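Local coordinates for UL37 (Suid herpesvirus 1, PDB 4K70), which is an inner tegument protein, here its all-helical N-terminal half, that probably helps control trafficking of viral particles inside the cell and binds metal ions, at residues F134-L138 with R182-Q186; Y394-Y398 with V427-P433; P435-V440 with S479-L483. One frame throughout, in Å; residues are numbered along the deposited sequence.

Contact 1 (F134-L138 with R182-Q186)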
loop_
_atom_site.group_PDB
_atom_site.type_symbol
_atom_site.label_atom_id
_atom_site.label_comp_id
_atom_site.label_asym_id
_atom_site.label_seq_id
_atom_site.Cartn_x
_atom_site.Cartn_y
_atom_site.Cartn_z
ATOM N N PHE A 134 14.403 -3.081 -3.832
ATOM C CA PHE A 134 13.707 -2.600 -2.643
ATOM C C PHE A 134 14.323 -1.269 -2.239
ATOM O O PHE A 134 13.617 -0.276 -2.100
ATOM C CB PHE A 134 13.797 -3.624 -1.514
ATOM C CG PHE A 134 13.229 -3.152 -0.204
ATOM C CD1 PHE A 134 14.029 -2.485 0.710
ATOM C CD2 PHE A 134 11.895 -3.386 0.117
ATOM C CE1 PHE A 134 13.506 -2.052 1.924
ATOM C CE2 PHE A 134 11.365 -2.960 1.320
ATOM C CZ PHE A 134 12.172 -2.294 2.228
ATOM N N ASP A 135 15.644 -1.250 -2.091
ATOM C CA ASP A 135 16.346 -0.029 -1.708
ATOM C C ASP A 135 16.081 1.121 -2.674
ATOM O O ASP A 135 15.869 2.253 -2.254
ATOM C CB ASP A 135 17.855 -0.274 -1.566
ATOM C CG ASP A 135 18.215 -1.008 -0.278
ATOM O OD1 ASP A 135 17.471 -0.883 0.722
ATOM O OD2 ASP A 135 19.244 -1.713 -0.267
ATOM N N GLU A 136 16.089 0.836 -3.970
ATOM C CA GLU A 136 15.786 1.872 -4.949
ATOM C C GLU A 136 14.364 2.413 -4.776
ATOM O O GLU A 136 14.141 3.616 -4.884
ATOM C CB GLU A 136 15.993 1.354 -6.376
ATOM C CG GLU A 136 16.308 2.454 -7.386
ATOM C CD GLU A 136 16.766 1.896 -8.725
ATOM O OE1 GLU A 136 17.419 0.829 -8.725
ATOM O OE2 GLU A 136 16.466 2.518 -9.772
ATOM N N ALA A 137 13.407 1.528 -4.506
ATOM C CA ALA A 137 12.011 1.948 -4.328
ATOM C C ALA A 137 11.826 2.913 -3.152
ATOM O O ALA A 137 10.931 3.752 -3.171
ATOM C CB ALA A 137 11.100 0.729 -4.154
ATOM N N LEU A 138 12.662 2.781 -2.124
ATOM C CA LEU A 138 12.532 3.611 -0.924
ATOM C C LEU A 138 13.373 4.877 -0.964
ATOM O O LEU A 138 13.353 5.663 -0.027
ATOM C CB LEU A 138 12.917 2.821 0.326
ATOM C CG LEU A 138 11.948 1.737 0.778
ATOM C CD1 LEU A 138 12.588 0.941 1.894
ATOM C CD2 LEU A 138 10.645 2.354 1.243
ATOM N N ARG A 182 4.166 -4.435 1.671
ATOM C CA ARG A 182 3.438 -3.674 2.694
ATOM C C ARG A 182 4.237 -2.475 3.197
ATOM O O ARG A 182 3.709 -1.368 3.345
ATOM C CB ARG A 182 3.076 -4.579 3.868
ATOM C CG ARG A 182 2.456 -3.842 5.069
ATOM C CD ARG A 182 2.182 -4.832 6.188
ATOM N NE ARG A 182 2.175 -4.220 7.515
ATOM C CZ ARG A 182 1.077 -3.877 8.184
ATOM N NH1 ARG A 182 -0.123 -4.070 7.643
ATOM N NH2 ARG A 182 1.179 -3.327 9.393
ATOM N N TYR A 183 5.522 -2.701 3.448
ATOM C CA TYR A 183 6.406 -1.660 3.939
ATOM C C TYR A 183 6.592 -0.548 2.930
ATOM O O TYR A 183 6.589 0.630 3.286
ATOM C CB TYR A 183 7.776 -2.258 4.301
ATOM C CG TYR A 183 8.697 -1.296 5.019
ATOM C CD1 TYR A 183 8.663 -1.179 6.415
ATOM C CD2 TYR A 183 9.592 -0.494 4.313
ATOM C CE1 TYR A 183 9.500 -0.306 7.081
ATOM C CE2 TYR A 183 10.435 0.391 4.978
ATOM C CZ TYR A 183 10.386 0.476 6.359
ATOM O OH TYR A 183 11.222 1.346 7.029
ATOM N N VAL A 184 6.792 -0.915 1.664
ATOM C CA VAL A 184 7.021 0.083 0.633
ATOM C C VAL A 184 5.802 0.975 0.451
ATOM O O VAL A 184 5.932 2.191 0.339
ATOM C CB VAL A 184 7.364 -0.575 -0.726
ATOM C CG1 VAL A 184 7.370 0.466 -1.829
ATOM C CG2 VAL A 184 8.723 -1.258 -0.633
ATOM N N ALA A 185 4.630 0.350 0.408
ATOM C CA ALA A 185 3.356 1.054 0.234
ATOM C C ALA A 185 3.153 2.043 1.386
ATOM O O ALA A 185 2.916 3.231 1.172
ATOM C CB ALA A 185 2.220 0.060 0.184
ATOM N N GLN A 186 3.295 1.548 2.609
ATOM C CA GLN A 186 3.114 2.380 3.797
ATOM C C GLN A 186 4.051 3.599 3.829
ATOM O O GLN A 186 3.713 4.628 4.407
ATOM C CB GLN A 186 3.265 1.525 5.052
ATOM C CG GLN A 186 3.481 2.304 6.335
ATOM C CD GLN A 186 3.889 1.411 7.501
ATOM O OE1 GLN A 186 4.546 0.369 7.311
ATOM N NE2 GLN A 186 3.512 1.817 8.718
#

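Contact 2 (Y394-Y398 with V427-P433)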
loop_
_atom_site.group_PDB
_atom_site.type_symbol
_atom_site.label_atom_id
_atom_site.label_comp_id
_atom_site.label_asym_id
_atom_site.label_seq_id
_atom_site.Cartn_x
_atom_site.Cartn_y
_atom_site.Cartn_z
ATOM N N TYR A 394 -2.389 -5.609 0.475
ATOM C CA TYR A 394 -3.406 -4.709 -0.077
ATOM C C TYR A 394 -4.704 -5.461 -0.352
ATOM O O TYR A 394 -5.778 -4.920 -0.141
ATOM C CB TYR A 394 -2.929 -3.954 -1.310
ATOM C CG TYR A 394 -3.997 -3.012 -1.840
ATOM C CD1 TYR A 394 -4.512 -2.000 -1.037
ATOM C CD2 TYR A 394 -4.497 -3.140 -3.133
ATOM C CE1 TYR A 394 -5.491 -1.130 -1.499
ATOM C CE2 TYR A 394 -5.482 -2.280 -3.605
ATOM C CZ TYR A 394 -5.972 -1.272 -2.782
ATOM O OH TYR A 394 -6.940 -0.408 -3.236
ATOM N N VAL A 395 -4.607 -6.720 -0.781
ATOM C CA VAL A 395 -5.797 -7.548 -0.937
ATOM C C VAL A 395 -6.597 -7.582 0.369
ATOM O O VAL A 395 -7.808 -7.401 0.371
ATOM C CB VAL A 395 -5.457 -8.974 -1.352
ATOM C CG1 VAL A 395 -6.702 -9.832 -1.299
ATOM C CG2 VAL A 395 -4.876 -8.989 -2.763
ATOM N N ARG A 396 -5.895 -7.802 1.475
ATOM C CA ARG A 396 -6.494 -7.830 2.804
ATOM C C ARG A 396 -7.026 -6.464 3.241
ATOM O O ARG A 396 -8.102 -6.377 3.824
ATOM C CB ARG A 396 -5.457 -8.323 3.824
ATOM C CG ARG A 396 -5.078 -9.803 3.681
ATOM C CD ARG A 396 -3.868 -10.155 4.557
ATOM N NE ARG A 396 -3.599 -11.594 4.587
ATOM C CZ ARG A 396 -2.469 -12.135 5.043
ATOM N NH1 ARG A 396 -1.491 -11.354 5.493
ATOM N NH2 ARG A 396 -2.310 -13.454 5.037
ATOM N N ALA A 397 -6.260 -5.403 2.988
ATOM C CA ALA A 397 -6.694 -4.058 3.375
ATOM C C ALA A 397 -7.929 -3.644 2.572
ATOM O O ALA A 397 -8.831 -2.997 3.099
ATOM C CB ALA A 397 -5.593 -3.063 3.164
ATOM N N TYR A 398 -7.963 -4.028 1.297
ATOM C CA TYR A 398 -9.102 -3.705 0.428
ATOM C C TYR A 398 -10.372 -4.432 0.858
ATOM O O TYR A 398 -11.442 -3.842 0.945
ATOM C CB TYR A 398 -8.776 -4.067 -1.024
ATOM C CG TYR A 398 -9.912 -3.756 -1.995
ATOM C CD1 TYR A 398 -10.018 -2.506 -2.586
ATOM C CD2 TYR A 398 -10.875 -4.706 -2.306
ATOM C CE1 TYR A 398 -11.054 -2.207 -3.468
ATOM C CE2 TYR A 398 -11.929 -4.407 -3.197
ATOM C CZ TYR A 398 -11.997 -3.160 -3.773
ATOM O OH TYR A 398 -13.019 -2.845 -4.671
ATOM N N VAL A 427 -15.692 2.230 -6.585
ATOM C CA VAL A 427 -14.415 1.993 -5.905
ATOM C C VAL A 427 -13.603 0.869 -6.555
ATOM O O VAL A 427 -12.393 1.000 -6.759
ATOM C CB VAL A 427 -14.612 1.706 -4.404
ATOM C CG1 VAL A 427 -13.293 1.256 -3.771
ATOM C CG2 VAL A 427 -15.174 2.953 -3.698
ATOM N N ARG A 428 -14.260 -0.239 -6.879
ATOM C CA ARG A 428 -13.547 -1.354 -7.488
ATOM C C ARG A 428 -12.946 -1.010 -8.842
ATOM O O ARG A 428 -11.932 -1.584 -9.234
ATOM C CB ARG A 428 -14.419 -2.611 -7.583
ATOM C CG ARG A 428 -15.546 -2.577 -8.614
ATOM C CD ARG A 428 -16.343 -3.876 -8.543
ATOM N NE ARG A 428 -17.438 -3.916 -9.510
ATOM C CZ ARG A 428 -18.365 -4.867 -9.546
ATOM N NH1 ARG A 428 -18.337 -5.858 -8.665
ATOM N NH2 ARG A 428 -19.321 -4.825 -10.462
ATOM N N HIS A 429 -13.551 -0.055 -9.539
ATOM C CA HIS A 429 -13.112 0.290 -10.882
ATOM C C HIS A 429 -11.708 0.895 -10.894
ATOM O O HIS A 429 -10.944 0.725 -11.846
ATOM C CB HIS A 429 -14.111 1.236 -11.567
ATOM C CG HIS A 429 -13.953 1.287 -13.060
ATOM N ND1 HIS A 429 -14.278 0.220 -13.871
ATOM C CD2 HIS A 429 -13.467 2.251 -13.875
ATOM C CE1 HIS A 429 -14.009 0.535 -15.129
ATOM N NE2 HIS A 429 -13.521 1.761 -15.161
ATOM N N CYS A 430 -11.359 1.594 -9.828
ATOM C CA CYS A 430 -10.097 2.316 -9.811
ATOM C C CYS A 430 -9.134 1.794 -8.749
ATOM O O CYS A 430 -7.916 1.887 -8.921
ATOM C CB CYS A 430 -10.334 3.826 -9.659
ATOM S SG CYS A 430 -11.395 4.304 -8.216
ATOM N N MET A 431 -9.670 1.195 -7.686
ATOM C CA MET A 431 -8.852 0.807 -6.535
ATOM C C MET A 431 -8.742 -0.698 -6.273
ATOM O O MET A 431 -8.021 -1.107 -5.351
ATOM C CB MET A 431 -9.343 1.504 -5.256
ATOM C CG MET A 431 -9.362 3.020 -5.338
ATOM S SD MET A 431 -7.728 3.732 -5.601
ATOM C CE MET A 431 -6.903 3.518 -4.012
ATOM N N ALA A 432 -9.448 -1.513 -7.059
ATOM C CA ALA A 432 -9.411 -2.963 -6.861
ATOM C C ALA A 432 -7.969 -3.452 -6.888
ATOM O O ALA A 432 -7.162 -2.943 -7.663
ATOM C CB ALA A 432 -10.228 -3.685 -7.928
ATOM N N PRO A 433 -7.639 -4.417 -6.017
ATOM C CA PRO A 433 -6.308 -5.022 -5.999
ATOM C C PRO A 433 -6.005 -5.686 -7.346
ATOM O O PRO A 433 -6.875 -6.356 -7.902
ATOM C CB PRO A 433 -6.438 -6.079 -4.914
ATOM C CG PRO A 433 -7.442 -5.536 -3.982
ATOM C CD PRO A 433 -8.466 -4.898 -4.892
#

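Contact 3 (P435-V440 with S479-L483)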
loop_
_atom_site.group_PDB
_atom_site.type_symbol
_atom_site.label_atom_id
_atom_site.label_comp_id
_atom_site.label_asym_id
_atom_site.label_seq_id
_atom_site.Cartn_x
_atom_site.Cartn_y
_atom_site.Cartn_z
ATOM N N PRO A 435 -2.988 -7.801 -7.936
ATOM C CA PRO A 435 -1.741 -8.541 -7.687
ATOM C C PRO A 435 -1.482 -9.513 -8.828
ATOM O O PRO A 435 -2.417 -10.163 -9.287
ATOM C CB PRO A 435 -2.067 -9.346 -6.434
ATOM C CG PRO A 435 -3.549 -9.612 -6.566
ATOM C CD PRO A 435 -4.102 -8.317 -7.117
ATOM N N PRO A 436 -0.232 -9.614 -9.279
ATOM C CA PRO A 436 0.104 -10.577 -10.341
ATOM C C PRO A 436 0.169 -11.993 -9.788
ATOM O O PRO A 436 1.259 -12.552 -9.708
ATOM C CB PRO A 436 1.505 -10.144 -10.767
ATOM C CG PRO A 436 2.096 -9.521 -9.517
ATOM C CD PRO A 436 0.923 -8.792 -8.885
ATOM N N THR A 437 -0.974 -12.556 -9.411
ATOM C CA THR A 437 -1.005 -13.853 -8.741
ATOM C C THR A 437 -0.610 -14.994 -9.671
ATOM O O THR A 437 -0.433 -16.134 -9.234
ATOM C CB THR A 437 -2.390 -14.159 -8.160
ATOM O OG1 THR A 437 -3.386 -13.907 -9.158
ATOM C CG2 THR A 437 -2.675 -13.289 -6.939
ATOM N N GLU A 438 -0.487 -14.701 -10.957
ATOM C CA GLU A 438 0.018 -15.708 -11.880
ATOM C C GLU A 438 1.445 -16.123 -11.483
ATOM O O GLU A 438 1.910 -17.192 -11.864
ATOM C CB GLU A 438 -0.039 -15.207 -13.323
ATOM C CG GLU A 438 0.766 -13.934 -13.598
ATOM C CD GLU A 438 -0.024 -12.654 -13.351
ATOM O OE1 GLU A 438 -1.095 -12.713 -12.698
ATOM O OE2 GLU A 438 0.428 -11.580 -13.817
ATOM N N HIS A 439 2.127 -15.281 -10.704
ATOM C CA HIS A 439 3.470 -15.596 -10.210
ATOM C C HIS A 439 3.445 -16.813 -9.298
ATOM O O HIS A 439 4.427 -17.546 -9.196
ATOM C CB HIS A 439 4.046 -14.428 -9.402
ATOM C CG HIS A 439 4.447 -13.250 -10.238
ATOM N ND1 HIS A 439 4.511 -13.293 -11.610
ATOM C CD2 HIS A 439 4.826 -11.998 -9.879
ATOM C CE1 HIS A 439 4.905 -12.116 -12.070
ATOM N NE2 HIS A 439 5.103 -11.314 -11.036
ATOM N N VAL A 440 2.337 -16.994 -8.593
ATOM C CA VAL A 440 2.236 -18.097 -7.657
ATOM C C VAL A 440 2.316 -19.385 -8.462
ATOM O O VAL A 440 3.074 -20.282 -8.127
ATOM C CB VAL A 440 0.936 -18.020 -6.833
ATOM C CG1 VAL A 440 0.849 -19.184 -5.854
ATOM C CG2 VAL A 440 0.867 -16.687 -6.087
ATOM N N SER A 479 -5.490 -20.503 0.595
ATOM C CA SER A 479 -5.573 -19.830 1.884
ATOM C C SER A 479 -5.115 -18.369 1.851
ATOM O O SER A 479 -5.512 -17.572 2.697
ATOM C CB SER A 479 -4.755 -20.610 2.914
ATOM O OG SER A 479 -4.557 -19.842 4.082
ATOM N N ARG A 480 -4.273 -18.019 0.880
ATOM C CA ARG A 480 -3.723 -16.667 0.807
ATOM C C ARG A 480 -4.319 -15.849 -0.329
ATOM O O ARG A 480 -4.683 -14.687 -0.151
ATOM C CB ARG A 480 -2.198 -16.706 0.657
ATOM C CG ARG A 480 -1.436 -16.888 1.959
ATOM C CD ARG A 480 -0.096 -17.598 1.740
ATOM N NE ARG A 480 0.896 -16.792 1.028
ATOM C CZ ARG A 480 1.547 -15.772 1.577
ATOM N NH1 ARG A 480 1.289 -15.429 2.828
ATOM N NH2 ARG A 480 2.451 -15.091 0.884
ATOM N N TRP A 481 -4.425 -16.457 -1.499
ATOM C CA TRP A 481 -4.808 -15.712 -2.686
ATOM C C TRP A 481 -6.178 -16.091 -3.255
ATOM O O TRP A 481 -6.657 -15.453 -4.190
ATOM C CB TRP A 481 -3.754 -15.910 -3.763
ATOM C CG TRP A 481 -2.363 -15.543 -3.334
ATOM C CD1 TRP A 481 -1.378 -16.393 -2.908
ATOM C CD2 TRP A 481 -1.802 -14.229 -3.302
ATOM N NE1 TRP A 481 -0.237 -15.686 -2.624
ATOM C CE2 TRP A 481 -0.473 -14.355 -2.853
ATOM C CE3 TRP A 481 -2.297 -12.956 -3.606
ATOM C CZ2 TRP A 481 0.365 -13.257 -2.708
ATOM C CZ3 TRP A 481 -1.453 -11.868 -3.468
ATOM C CH2 TRP A 481 -0.145 -12.025 -3.029
ATOM N N GLY A 482 -6.789 -17.138 -2.706
ATOM C CA GLY A 482 -8.088 -17.590 -3.169
ATOM C C GLY A 482 -8.052 -18.283 -4.520
ATOM O O GLY A 482 -9.051 -18.296 -5.239
ATOM N N LEU A 483 -6.903 -18.859 -4.868
ATOM C CA LEU A 483 -6.756 -19.567 -6.135
ATOM C C LEU A 483 -7.070 -21.049 -5.960
ATOM O O LEU A 483 -6.527 -21.703 -5.068
ATOM C CB LEU A 483 -5.339 -19.407 -6.694
ATOM C CG LEU A 483 -4.672 -18.028 -6.694
ATOM C CD1 LEU A 483 -3.235 -18.135 -7.223
ATOM C CD2 LEU A 483 -5.477 -17.023 -7.501
#

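Contact 1 (F134-L138 with R182-Q186)
Phe-134 and Tyr-183 lean together across the gap between helix 120-137 and helix 175-188, their side chains crossing at roughly a right angle. Tyr-183 CD2 comes at the edge of the Phe-134 ring, close to its plane and 3.8 Å from Phe-134 CZ. In each residue CG is turned away from the backbone N (chi1 174° in Phe-134, -171° in Tyr-183), which carries the ring toward the facing helix. Val-184 fills in alongside. Its CG2 branch comes within 3.7 Å of Phe-134 CE2 as the two side chains slide past each other in opposite senses, while Val-184 CG1 makes a looser approach of 4.4 Å to Ala-137 CB. Leu-138 lies beside the junction of the two rings. Its CG stands 4.2 Å above the plane of Phe-134, offset toward the rim, and Leu-138 CD1 runs on to the edge of Tyr-183, 3.8 Å from CE2. The other methyl, CD2, drops toward the backbone of Val-184. All the contacts across the interface are apolar: this is side-by-side packing of two helices, whose segments run in roughly the same direction, within the region of the chain that defines the UL37 tegument family. Trp-84, in the loop between helix 63-78 and helix 89-98, stacks on Phe-134 and touches Tyr-183, next to the calcium ligands Asp-83 and Asp-85. Tyr-183 also stacks with His-187 one turn further along helix 175-188, and Leu-163 of another loop packs on Val-184.

Contact 2 (Y394-Y398 with V427-P433)
This is an aromatic–proline contact in which helix 392-402 receives the C-terminal turn of helix 422-431 and the chain leaving it, beside a calcium site. The short helical segments run nearly antiparallel, at 159°, but their axes stay 13.2 Å apart, so long side chains and the exiting residues Ala-432 and Pro-433 bridge the distance. Tyr-394 and Tyr-398, one turn apart, both reach out from the helix with CG anti to the backbone N (chi1 -179° in Tyr-394). Tyr-398 lies under the proline: Pro-433 CD stands over one face of the Tyr-398 ring, 3.5 Å from its centroid and 15° off the normal, a CH-pi contact, and Pro-433 CG continues to Tyr-398 CB. Ala-432 CA adds a second, off-centre CH-pi contact with the same ring. In this all-helical fold the packing joins helix 392-402 to the link between helix 422-431 and helix 438-458, which begins at Ala-432, where the chain leaves helical geometry. Tyr-394 takes the polar role. Its OH donates a very short hydrogen bond to Met-431 O, 2.5 Å, with the acceptor in the plane of the ring at its edge; this engages a carbonyl at the end of the helix. Tyr-394 CE2 lies 3.8 Å from Pro-433 CG, and Pro-433 CB rests 3.9 Å from Val-395 CG2. At the far end of Tyr-398, CE1 approaches Val-427 CG1, and Tyr-398 OH lies tightly against Arg-428, 3.2 Å from CB, while the extended arginine chain leads its guanidinium away. Leu-384 of helix 366-385 touches Tyr-398, Val-427 and Met-431, and Tyr-394 packs on Asp-387, a ligand of the bound calcium.

Contact 3 (P435-V440 with S479-L483)
One face of the Trp-481 indole receives Val-440: CG2 sits 3.7 Å above the ring plane, displaced toward the rim, and makes a CH-pi contact with the five-membered ring, 22° off its normal. Thr-437 and Pro-435 approach obliquely from this same side farther along the indole, with Thr-437 CG2 only 3.4 Å from Trp-481 CE3 and Pro-435 CB 3.9 Å from Trp-481 CZ3. The three side chains thus follow the length of the tryptophan, from pyrrole to the end of the benzo ring. The setting is an antiparallel helical hairpin, where the C-terminal end of helix 464-481 returns to the start of helix 438-458. Trp-481 has CG anti to its carbonyl carbon (chi1 -56°), an orientation that sets the indole against the facing segment. Its NE1 is engaged elsewhere, by Asp-173 OD1, which also forms a salt bridge with Arg-480, and Tyr-172 meets the indole with the two planes about 25° apart. Nearby, His-439 NE2 is hydrogen-bonded to Val-164 O. Pro-436 is the centre of an inverse gamma turn, closed by a weak bond from Thr-437 N to Pro-435 O, and this bend precedes the helix. Past Trp-481, Gly-482 takes positive phi and the chain turns back, so that Leu-483, the final modelled residue, packs against Thr-437 and Val-440 beside the indole. Leu-483 CD1 lies 4.2 Å from Val-440 CB, and Leu-483 CD2 lies 4.1 Å from Thr-437 OG1.

From the N terminus the three contacts follow in series, neither nested nor crossing. Contact 1 closes the 43 residues after Leu-138, bringing helix 175-188 back to helix 120-137. Contact 2 then closes 28 residues, joining helix 392-402 to the end of helix 422-431, and contact 3 closes 38 residues, nearly all helix, as a hairpin at the modelled C terminus. Contacts 2 and 3 touch through Val-395 CG2 and Pro-435 CG, 4.1 Å apart. Contact 1 stays about 7 Å from contact 2 at the nearest atoms, but the Arg-182 to Asp-393 salt bridge links helix 175-188 to helix 392-402, and Leu-392 packs on Trp-481.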